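Local coordinates for protein SmhA (Serratia marcescens, PDB 7A27) that is one component of Smh, a tripartite alpha-pore-forming toxin, here in its soluble form, at residues 58-61 against 62-65; 134-137 against 138-141; 290-293 against 294-298. All coordinates share one frame; numbering follows the deposited sequence.

Interaction 1: residues 58-61 against 62-65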
ATOM      1  N   GLN A  58      -0.407  20.435   7.525  1.00 78.58           N
ATOM      2  CA  GLN A  58       0.820  19.917   6.872  1.00 79.66           C
ATOM      3  C   GLN A  58       1.645  19.162   7.922  1.00 80.26           C
ATOM      4  O   GLN A  58       2.173  18.070   7.592  1.00 81.28           O
ATOM      5  CB  GLN A  58       1.600  21.052   6.203  1.00 81.34           C
ATOM      6  CG  GLN A  58       2.669  20.562   5.243  1.00 81.72           C
ATOM      7  CD  GLN A  58       3.203  21.660   4.359  1.00 83.88           C
ATOM      8  OE1 GLN A  58       3.255  22.835   4.734  1.00 85.61           O
ATOM      9  NE2 GLN A  58       3.645  21.264   3.176  1.00 84.94           N
ATOM     10  N   ASN A  59       1.712  19.693   9.146  1.00 80.95           N
ATOM     11  CA  ASN A  59       2.463  19.082  10.275  1.00 80.83           C
ATOM     12  C   ASN A  59       1.794  17.758  10.664  1.00 80.50           C
ATOM     13  O   ASN A  59       2.493  16.747  10.749  1.00 80.03           O
ATOM     14  CB  ASN A  59       2.549  19.988  11.503  1.00 81.30           C
ATOM     15  CG  ASN A  59       3.496  19.402  12.528  1.00 81.36           C
ATOM     16  OD1 ASN A  59       3.048  18.911  13.560  1.00 79.76           O
ATOM     17  ND2 ASN A  59       4.784  19.367  12.205  1.00 80.83           N
ATOM     18  N   GLN A  60       0.472  17.767  10.858  1.00 79.84           N
ATOM     19  CA  GLN A  60      -0.290  16.588  11.316  1.00 78.41           C
ATOM     20  C   GLN A  60      -0.176  15.468  10.269  1.00 75.58           C
ATOM     21  O   GLN A  60      -0.147  14.299  10.675  1.00 75.24           O
ATOM     22  CB  GLN A  60      -1.693  17.047  11.727  1.00 79.70           C
ATOM     23  CG  GLN A  60      -2.538  15.949  12.376  1.00 81.45           C
ATOM     24  CD  GLN A  60      -1.962  15.298  13.620  1.00 82.08           C
ATOM     25  OE1 GLN A  60      -1.772  14.071  13.673  1.00 79.88           O
ATOM     26  NE2 GLN A  60      -1.703  16.118  14.637  1.00 82.72           N
ATOM     27  N   LEU A  61      -0.039  15.799   8.980  1.00 74.33           N
ATOM     28  CA  LEU A  61       0.102  14.807   7.869  1.00 71.99           C
ATOM     29  C   LEU A  61       1.503  14.183   7.886  1.00 71.60           C
ATOM     30  O   LEU A  61       1.599  12.959   7.720  1.00 68.80           O
ATOM     31  CB  LEU A  61      -0.161  15.466   6.512  1.00 70.93           C
ATOM     32  CG  LEU A  61      -1.624  15.727   6.164  1.00 70.33           C
ATOM     33  CD1 LEU A  61      -1.708  16.587   4.919  1.00 70.61           C
ATOM     34  CD2 LEU A  61      -2.400  14.429   5.981  1.00 68.15           C
ATOM     35  N   ARG A  62       2.550  14.986   8.069  1.00 71.95           N
ATOM     36  CA  ARG A  62       3.943  14.475   8.119  1.00 71.97           C
ATOM     37  C   ARG A  62       4.074  13.501   9.293  1.00 71.87           C
ATOM     38  O   ARG A  62       4.759  12.479   9.114  1.00 73.28           O
ATOM     39  CB  ARG A  62       4.938  15.634   8.180  1.00 74.81           C
ATOM     40  CG  ARG A  62       4.941  16.462   6.906  1.00 76.66           C
ATOM     41  CD  ARG A  62       5.558  17.824   7.095  1.00 79.98           C
ATOM     42  NE  ARG A  62       7.000  17.768   7.252  1.00 82.19           N
ATOM     43  CZ  ARG A  62       7.862  17.819   6.254  1.00 81.80           C
ATOM     44  NH1 ARG A  62       7.446  17.907   5.001  1.00 79.94           N
ATOM     45  NH2 ARG A  62       9.151  17.765   6.525  1.00 84.54           N
ATOM     46  N   GLN A  63       3.421  13.777  10.433  1.00 71.17           N
ATOM     47  CA  GLN A  63       3.427  12.868  11.614  1.00 70.75           C
ATOM     48  C   GLN A  63       2.845  11.519  11.180  1.00 70.47           C
ATOM     49  O   GLN A  63       3.480  10.499  11.444  1.00 70.20           O
ATOM     50  CB  GLN A  63       2.657  13.421  12.820  1.00 70.56           C
ATOM     51  CG  GLN A  63       3.211  14.735  13.353  1.00 71.90           C
ATOM     52  CD  GLN A  63       2.556  15.201  14.632  1.00 72.51           C
ATOM     53  OE1 GLN A  63       2.161  14.417  15.475  1.00 73.05           O
ATOM     54  NE2 GLN A  63       2.464  16.504  14.817  1.00 73.32           N
ATOM     55  N   GLN A  64       1.715  11.506  10.468  1.00 71.99           N
ATOM     56  CA  GLN A  64       1.035  10.244  10.072  1.00 72.87           C
ATOM     57  C   GLN A  64       1.810   9.528   8.967  1.00 71.39           C
ATOM     58  O   GLN A  64       1.740   8.282   8.933  1.00 69.76           O
ATOM     59  CB  GLN A  64      -0.410  10.527   9.679  1.00 73.97           C
ATOM     60  CG  GLN A  64      -1.210  11.061  10.855  1.00 75.86           C
ATOM     61  CD  GLN A  64      -1.023  10.173  12.061  1.00 77.49           C
ATOM     62  OE1 GLN A  64      -1.006   8.942  11.965  1.00 76.02           O
ATOM     63  NE2 GLN A  64      -0.837  10.798  13.209  1.00 79.92           N
ATOM     64  N   ALA A  65       2.499  10.287   8.109  1.00 70.60           N
ATOM     65  CA  ALA A  65       3.346   9.757   7.017  1.00 70.20           C
ATOM     66  C   ALA A  65       4.545   9.049   7.645  1.00 70.91           C
ATOM     67  O   ALA A  65       4.827   7.919   7.228  1.00 71.70           O
ATOM     68  CB  ALA A  65       3.780  10.861   6.089  1.00 70.82           C
TER
HETATM   69  O   HOH W   1       7.253  18.924  10.104  1.00 45.91           O

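Interaction 2: residues 134-137 against 138-141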
ATOM      1  N   GLN A 134      -7.433   0.313  11.025  1.00 77.30           N
ATOM      2  CA  GLN A 134      -8.847   0.751  11.164  1.00 79.07           C
ATOM      3  C   GLN A 134      -8.900   1.994  12.066  1.00 79.12           C
ATOM      4  O   GLN A 134      -9.628   2.940  11.724  1.00 78.96           O
ATOM      5  CB  GLN A 134      -9.666  -0.413  11.720  1.00 80.91           C
ATOM      6  CG  GLN A 134     -11.164  -0.272  11.524  1.00 83.24           C
ATOM      7  CD  GLN A 134     -11.882  -1.476  12.077  1.00 84.95           C
ATOM      8  OE1 GLN A 134     -12.214  -2.405  11.345  1.00 82.13           O
ATOM      9  NE2 GLN A 134     -12.045  -1.507  13.392  1.00 88.69           N
ATOM     10  N   ALA A 135      -8.133   1.994  13.161  1.00 78.23           N
ATOM     11  CA  ALA A 135      -8.036   3.106  14.133  1.00 78.38           C
ATOM     12  C   ALA A 135      -7.492   4.361  13.436  1.00 77.12           C
ATOM     13  O   ALA A 135      -8.080   5.441  13.604  1.00 77.98           O
ATOM     14  CB  ALA A 135      -7.162   2.706  15.289  1.00 78.95           C
ATOM     15  N   LYS A 136      -6.397   4.232  12.694  1.00 75.21           N
ATOM     16  CA  LYS A 136      -5.800   5.359  11.952  1.00 76.33           C
ATOM     17  C   LYS A 136      -6.822   5.872  10.942  1.00 76.41           C
ATOM     18  O   LYS A 136      -7.029   7.093  10.884  1.00 79.95           O
ATOM     19  CB  LYS A 136      -4.499   4.950  11.250  1.00 77.30           C
ATOM     20  CG  LYS A 136      -3.262   4.886  12.130  1.00 79.55           C
ATOM     21  CD  LYS A 136      -2.950   6.262  12.737  1.00 82.40           C
ATOM     22  CE  LYS A 136      -1.567   6.425  13.339  1.00 84.15           C
ATOM     23  NZ  LYS A 136      -1.299   5.542  14.500  1.00 85.87           N
ATOM     24  N   ARG A 137      -7.444   4.990  10.167  1.00 75.11           N
ATOM     25  CA  ARG A 137      -8.437   5.419   9.155  1.00 75.50           C
ATOM     26  C   ARG A 137      -9.461   6.350   9.824  1.00 78.15           C
ATOM     27  O   ARG A 137      -9.697   7.451   9.297  1.00 76.63           O
ATOM     28  CB  ARG A 137      -9.126   4.208   8.527  1.00 74.81           C
ATOM     29  CG  ARG A 137     -10.256   4.576   7.584  1.00 76.10           C
ATOM     30  CD  ARG A 137     -11.008   3.364   7.085  1.00 76.62           C
ATOM     31  NE  ARG A 137     -12.206   3.792   6.372  1.00 77.01           N
ATOM     32  CZ  ARG A 137     -13.025   2.984   5.721  1.00 78.09           C
ATOM     33  NH1 ARG A 137     -12.763   1.687   5.656  1.00 78.70           N
ATOM     34  NH2 ARG A 137     -14.091   3.479   5.119  1.00 79.28           N
ATOM     35  N   GLU A 138      -9.999   5.940  10.976  1.00 79.93           N
ATOM     36  CA  GLU A 138     -11.071   6.662  11.709  1.00 82.05           C
ATOM     37  C   GLU A 138     -10.569   8.024  12.203  1.00 82.11           C
ATOM     38  O   GLU A 138     -11.438   8.864  12.504  1.00 82.23           O
ATOM     39  CB  GLU A 138     -11.644   5.775  12.818  1.00 84.71           C
ATOM     40  CG  GLU A 138     -12.503   4.639  12.257  1.00 86.26           C
ATOM     41  CD  GLU A 138     -12.803   3.479  13.196  1.00 88.70           C
ATOM     42  OE1 GLU A 138     -12.652   3.672  14.418  1.00 89.69           O
ATOM     43  OE2 GLU A 138     -13.181   2.372  12.698  1.00 89.45           O
ATOM     44  N   MET A 139      -9.252   8.257  12.268  1.00 80.86           N
ATOM     45  CA  MET A 139      -8.675   9.561  12.702  1.00 81.96           C
ATOM     46  C   MET A 139      -8.277  10.383  11.467  1.00 79.27           C
ATOM     47  O   MET A 139      -8.422  11.618  11.506  1.00 79.89           O
ATOM     48  CB  MET A 139      -7.469   9.399  13.632  1.00 85.04           C
ATOM     49  CG  MET A 139      -6.131   9.340  12.906  1.00 88.08           C
ATOM     50  SD  MET A 139      -4.764  10.341  13.597  1.00 95.44           S
ATOM     51  CE  MET A 139      -4.706  11.774  12.514  1.00 92.07           C
ATOM     52  N   LEU A 140      -7.833   9.733  10.389  1.00 76.26           N
ATOM     53  CA  LEU A 140      -7.416  10.397   9.124  1.00 75.03           C
ATOM     54  C   LEU A 140      -8.614  10.976   8.363  1.00 74.82           C
ATOM     55  O   LEU A 140      -8.463  12.097   7.852  1.00 75.46           O
ATOM     56  CB  LEU A 140      -6.672   9.388   8.243  1.00 73.35           C
ATOM     57  CG  LEU A 140      -5.229   9.090   8.645  1.00 72.63           C
ATOM     58  CD1 LEU A 140      -4.691   7.897   7.877  1.00 70.70           C
ATOM     59  CD2 LEU A 140      -4.345  10.301   8.408  1.00 73.23           C
ATOM     60  N   GLU A 141      -9.742  10.253   8.255  1.00 74.13           N
ATOM     61  CA  GLU A 141     -10.913  10.712   7.447  1.00 73.76           C
ATOM     62  C   GLU A 141     -11.379  12.069   7.970  1.00 72.83           C
ATOM     63  O   GLU A 141     -11.428  13.022   7.199  1.00 72.56           O
ATOM     64  CB  GLU A 141     -12.034   9.670   7.355  1.00 75.16           C
ATOM     65  CG  GLU A 141     -11.570   8.331   6.804  1.00 75.80           C
ATOM     66  CD  GLU A 141     -12.620   7.509   6.083  1.00 77.90           C
ATOM     67  OE1 GLU A 141     -13.188   6.553   6.688  1.00 77.30           O
ATOM     68  OE2 GLU A 141     -12.775   7.748   4.877  1.00 81.26           O
TER

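Interaction 3: residues 290-293 against 294-298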
ATOM      1  N   THR A 290      -5.404   5.952  -0.392  1.00 66.11           N
ATOM      2  CA  THR A 290      -4.725   4.638  -0.521  1.00 66.19           C
ATOM      3  C   THR A 290      -4.549   4.042   0.875  1.00 66.05           C
ATOM      4  O   THR A 290      -4.439   2.802   0.955  1.00 66.84           O
ATOM      5  CB  THR A 290      -3.478   4.678  -1.414  1.00 66.00           C
ATOM      6  OG1 THR A 290      -2.394   5.194  -0.658  1.00 68.31           O
ATOM      7  CG2 THR A 290      -3.707   5.477  -2.676  1.00 66.59           C
ATOM      8  N   TYR A 291      -4.567   4.844   1.944  1.00 64.74           N
ATOM      9  CA  TYR A 291      -4.530   4.289   3.322  1.00 63.46           C
ATOM     10  C   TYR A 291      -5.813   3.484   3.516  1.00 63.02           C
ATOM     11  O   TYR A 291      -5.762   2.357   4.005  1.00 63.83           O
ATOM     12  CB  TYR A 291      -4.421   5.369   4.394  1.00 64.10           C
ATOM     13  CG  TYR A 291      -3.922   4.872   5.725  1.00 64.31           C
ATOM     14  CD1 TYR A 291      -4.746   4.191   6.602  1.00 64.81           C
ATOM     15  CD2 TYR A 291      -2.606   5.079   6.102  1.00 64.99           C
ATOM     16  CE1 TYR A 291      -4.278   3.741   7.831  1.00 65.13           C
ATOM     17  CE2 TYR A 291      -2.119   4.619   7.313  1.00 65.18           C
ATOM     18  CZ  TYR A 291      -2.958   3.955   8.183  1.00 65.08           C
ATOM     19  OH  TYR A 291      -2.447   3.534   9.372  1.00 67.71           O
ATOM     20  N   VAL A 292      -6.938   4.053   3.096  1.00 62.63           N
ATOM     21  CA  VAL A 292      -8.281   3.421   3.205  1.00 62.03           C
ATOM     22  C   VAL A 292      -8.270   2.103   2.410  1.00 62.21           C
ATOM     23  O   VAL A 292      -8.803   1.092   2.925  1.00 63.85           O
ATOM     24  CB  VAL A 292      -9.392   4.382   2.745  1.00 60.62           C
ATOM     25  CG1 VAL A 292     -10.714   3.666   2.603  1.00 61.95           C
ATOM     26  CG2 VAL A 292      -9.557   5.557   3.680  1.00 61.24           C
ATOM     27  N   LEU A 293      -7.697   2.098   1.207  1.00 61.41           N
ATOM     28  CA  LEU A 293      -7.652   0.875   0.362  1.00 61.45           C
ATOM     29  C   LEU A 293      -6.744  -0.153   1.038  1.00 63.12           C
ATOM     30  O   LEU A 293      -7.059  -1.349   0.959  1.00 62.04           O
ATOM     31  CB  LEU A 293      -7.175   1.189  -1.057  1.00 61.36           C
ATOM     32  CG  LEU A 293      -8.178   1.916  -1.950  1.00 62.25           C
ATOM     33  CD1 LEU A 293      -7.637   2.000  -3.373  1.00 62.96           C
ATOM     34  CD2 LEU A 293      -9.530   1.230  -1.972  1.00 62.64           C
ATOM     35  N   THR A 294      -5.681   0.296   1.717  1.00 64.91           N
ATOM     36  CA  THR A 294      -4.743  -0.608   2.429  1.00 65.16           C
ATOM     37  C   THR A 294      -5.552  -1.288   3.534  1.00 67.03           C
ATOM     38  O   THR A 294      -5.592  -2.506   3.526  1.00 68.02           O
ATOM     39  CB  THR A 294      -3.481   0.137   2.866  1.00 65.30           C
ATOM     40  OG1 THR A 294      -2.862   0.656   1.685  1.00 67.20           O
ATOM     41  CG2 THR A 294      -2.491  -0.738   3.601  1.00 65.84           C
ATOM     42  N   GLU A 295      -6.267  -0.515   4.358  1.00 67.88           N
ATOM     43  CA  GLU A 295      -7.125  -1.018   5.457  1.00 68.09           C
ATOM     44  C   GLU A 295      -8.122  -2.039   4.911  1.00 67.58           C
ATOM     45  O   GLU A 295      -8.278  -3.071   5.565  1.00 66.41           O
ATOM     46  CB  GLU A 295      -7.872   0.144   6.108  1.00 71.19           C
ATOM     47  CG  GLU A 295      -8.704  -0.242   7.327  1.00 74.19           C
ATOM     48  CD  GLU A 295     -10.132  -0.701   7.080  1.00 76.41           C
ATOM     49  OE1 GLU A 295     -10.697  -0.351   6.043  1.00 79.10           O
ATOM     50  OE2 GLU A 295     -10.690  -1.397   7.945  1.00 80.25           O
ATOM     51  N   GLN A 296      -8.760  -1.767   3.764  1.00 66.09           N
ATOM     52  CA  GLN A 296      -9.834  -2.620   3.186  1.00 66.94           C
ATOM     53  C   GLN A 296      -9.275  -3.959   2.686  1.00 67.06           C
ATOM     54  O   GLN A 296      -9.947  -4.983   2.905  1.00 66.32           O
ATOM     55  CB  GLN A 296     -10.605  -1.885   2.091  1.00 67.27           C
ATOM     56  CG  GLN A 296     -11.667  -0.941   2.641  1.00 69.39           C
ATOM     57  CD  GLN A 296     -12.221   0.028   1.621  1.00 70.94           C
ATOM     58  OE1 GLN A 296     -11.839   0.032   0.452  1.00 71.61           O
ATOM     59  NE2 GLN A 296     -13.123   0.888   2.064  1.00 71.22           N
ATOM     60  N   ARG A 297      -8.113  -3.978   2.035  1.00 68.02           N
ATOM     61  CA  ARG A 297      -7.510  -5.244   1.529  1.00 69.65           C
ATOM     62  C   ARG A 297      -7.041  -6.081   2.716  1.00 68.74           C
ATOM     63  O   ARG A 297      -7.147  -7.303   2.640  1.00 68.89           O
ATOM     64  CB  ARG A 297      -6.328  -4.996   0.594  1.00 72.46           C
ATOM     65  CG  ARG A 297      -6.671  -4.153  -0.619  1.00 76.42           C
ATOM     66  CD  ARG A 297      -7.697  -4.754  -1.566  1.00 80.78           C
ATOM     67  NE  ARG A 297      -8.270  -3.654  -2.358  1.00 85.22           N
ATOM     68  CZ  ARG A 297      -7.632  -2.987  -3.339  1.00 86.88           C
ATOM     69  NH1 ARG A 297      -6.369  -3.284  -3.674  1.00 86.35           N
ATOM     70  NH2 ARG A 297      -8.280  -2.016  -3.965  1.00 85.08           N
ATOM     71  N   MET A 298      -6.575  -5.418   3.775  1.00 68.00           N
ATOM     72  CA  MET A 298      -6.053  -6.038   5.018  1.00 67.11           C
ATOM     73  C   MET A 298      -7.210  -6.631   5.826  1.00 66.06           C
ATOM     74  O   MET A 298      -6.965  -7.594   6.561  1.00 66.23           O
ATOM     75  CB  MET A 298      -5.355  -4.970   5.849  1.00 67.30           C
ATOM     76  CG  MET A 298      -4.608  -5.500   7.056  1.00 69.29           C
ATOM     77  SD  MET A 298      -3.271  -6.658   6.786  1.00 67.85           S
ATOM     78  CE  MET A 298      -2.627  -5.904   5.308  1.00 69.02           C
TER

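Interaction 1: residues 58-61 against 62-65
N59 and Q63, one turn apart on helix 48-96, are joined through their side-chain amides as well as their backbones: NE2 of Q63 donates to OD1 of N59 over 2.8 Å. The two amide planes are turned 72° against each other. OD1 lies in the plane of the Q63 amide, whereas NE2 stands above the carbonyl plane of N59 and meets no lone pair there. N59 swings CG opposite its own backbone N (chi1 -171°), and Q63 stretches back along the helix to reach it. This is the solvent side, which a water extends by accepting from NE of R62 at 3.1 Å and, weakly, from ND2 of N59. The methylenes of R62 meanwhile run beside the Q58 carbonyl, CG of R62 lying 3.3 Å from O of Q58.

The packed side differs. L61 and A65 are buried, with CB of A65 3.4 Å from O of L61 and the usual A65 N to L61 O bond (2.8 Å) beside it. Q60, partly exposed, and Q64, buried, lie alongside each other with their amides nearly coplanar (14°); NE2 of Q64 reaches OE1 of Q60 at 3.4 Å, a weak bond.

Inward, L61 packs on V280 and A284 of helix 272-299, and A65 on S32 and L36 of helix 14-37. Q60 and Q64 both lean on M139 of helix 104-155, and OE1 of Q58 accepts from N of L41 in the loop after helix 14-37. NE2 of Q58 bonds weakly to OH of Y231 on strand 230-237, which sets these two turns among helices and strand alike.

Interaction 2: residues 134-137 against 138-141
R137 and E141 form a salt bridge one helical turn apart, with NE of R137 donating to OE1 of E141 at 2.9 Å, nearly straight. The flat groups are turned well away from coplanar, 60° between guanidinium and carboxylate. OE1 comes to the guanidinium edge, close to its plane, but NE approaches OE1 from above the carboxylate. The extended arginine chain, CG opposite the backbone N (chi1 174°), stands out from the helix, and E141 leans back a turn to bring OE1 to NE.

Q134 and E138 repeat the i to i+4 spacing with another geometry. Their side chains run side by side, the amide and carboxylate planes only 14° apart, and OE2 of E138 touches CG of Q134 at 3.5 Å by packing alone.

Both pairs decorate helix 104-155, an alpha helix whose backbone bonding departs slightly from the regular pattern here. O of K136 accepts from N of L140 (2.8 Å) and from N of M139 (2.9 Å), an i+3 bond added to the usual i+4 one. The M139 N to A135 O bond is correspondingly weak.

NH1 of R137 makes a second salt bridge, to OE1 of E295 on helix 272-299, so the guanidinium is shared between two acids and would tend to stay charged. L140, the buried member, packs on Y291 of that helix, while M139 turns to Q60 and Q64 of helix 48-96.

Interaction 3: residues 290-293 against 294-298
L293 stands out from helix 272-299, and Q296 and R297 of the next turn lean back to touch it. Its methyl CD2 lies 3.6 Å from OE1 of Q296 and 4.0 Å from NH2 of R297. With R297 it runs alongside, both chains pointing the same way; the arginine bends at chi2 (-63°), which folds its guanidinium back so that O of L293 lies over one face.

V292 makes the matching contact on another flank, where CG1 packs 3.7 Å from NE2 of Q296 and the two side chains again run parallel. The Q296 amide is bordered by methyl groups of two successive residues.

T294 is buried and polar. Its OG1 donates to O of T290 at 2.8 Å, while its backbone N donates to the same oxygen at 2.9 Å. The two donors come from opposite faces of the carbonyl plane, a common way for a threonine inside a helix to satisfy its hydroxyl; beyond these segments T294 faces Q24 of helix 14-37.

The chemistry is divided: methyl groups contribute van der Waals contact beside the polar ends of Q296 and R297, while the doubly gripped T290 carbonyl lets a hydroxyl be buried at little polar cost.

Followed from the N terminus, the three contacts come in series, each joining successive turns of a single helix; none closes a loop, and none nests in or crosses another. Interaction 1 belongs to helix 48-96 and interaction 2 to helix 104-155, the next helix in the chain. Their centres are 13 Å apart, and they touch where Q64 meets K136 and L140. Interaction 3 follows much later, on helix 272-299, yet its centre is only 11 Å from that of interaction 2, with K136 packing against Y291. Interactions 1 and 3 do not touch each other, though 134-141 touches both and their helices also pack directly, through L61 on V280 and A284.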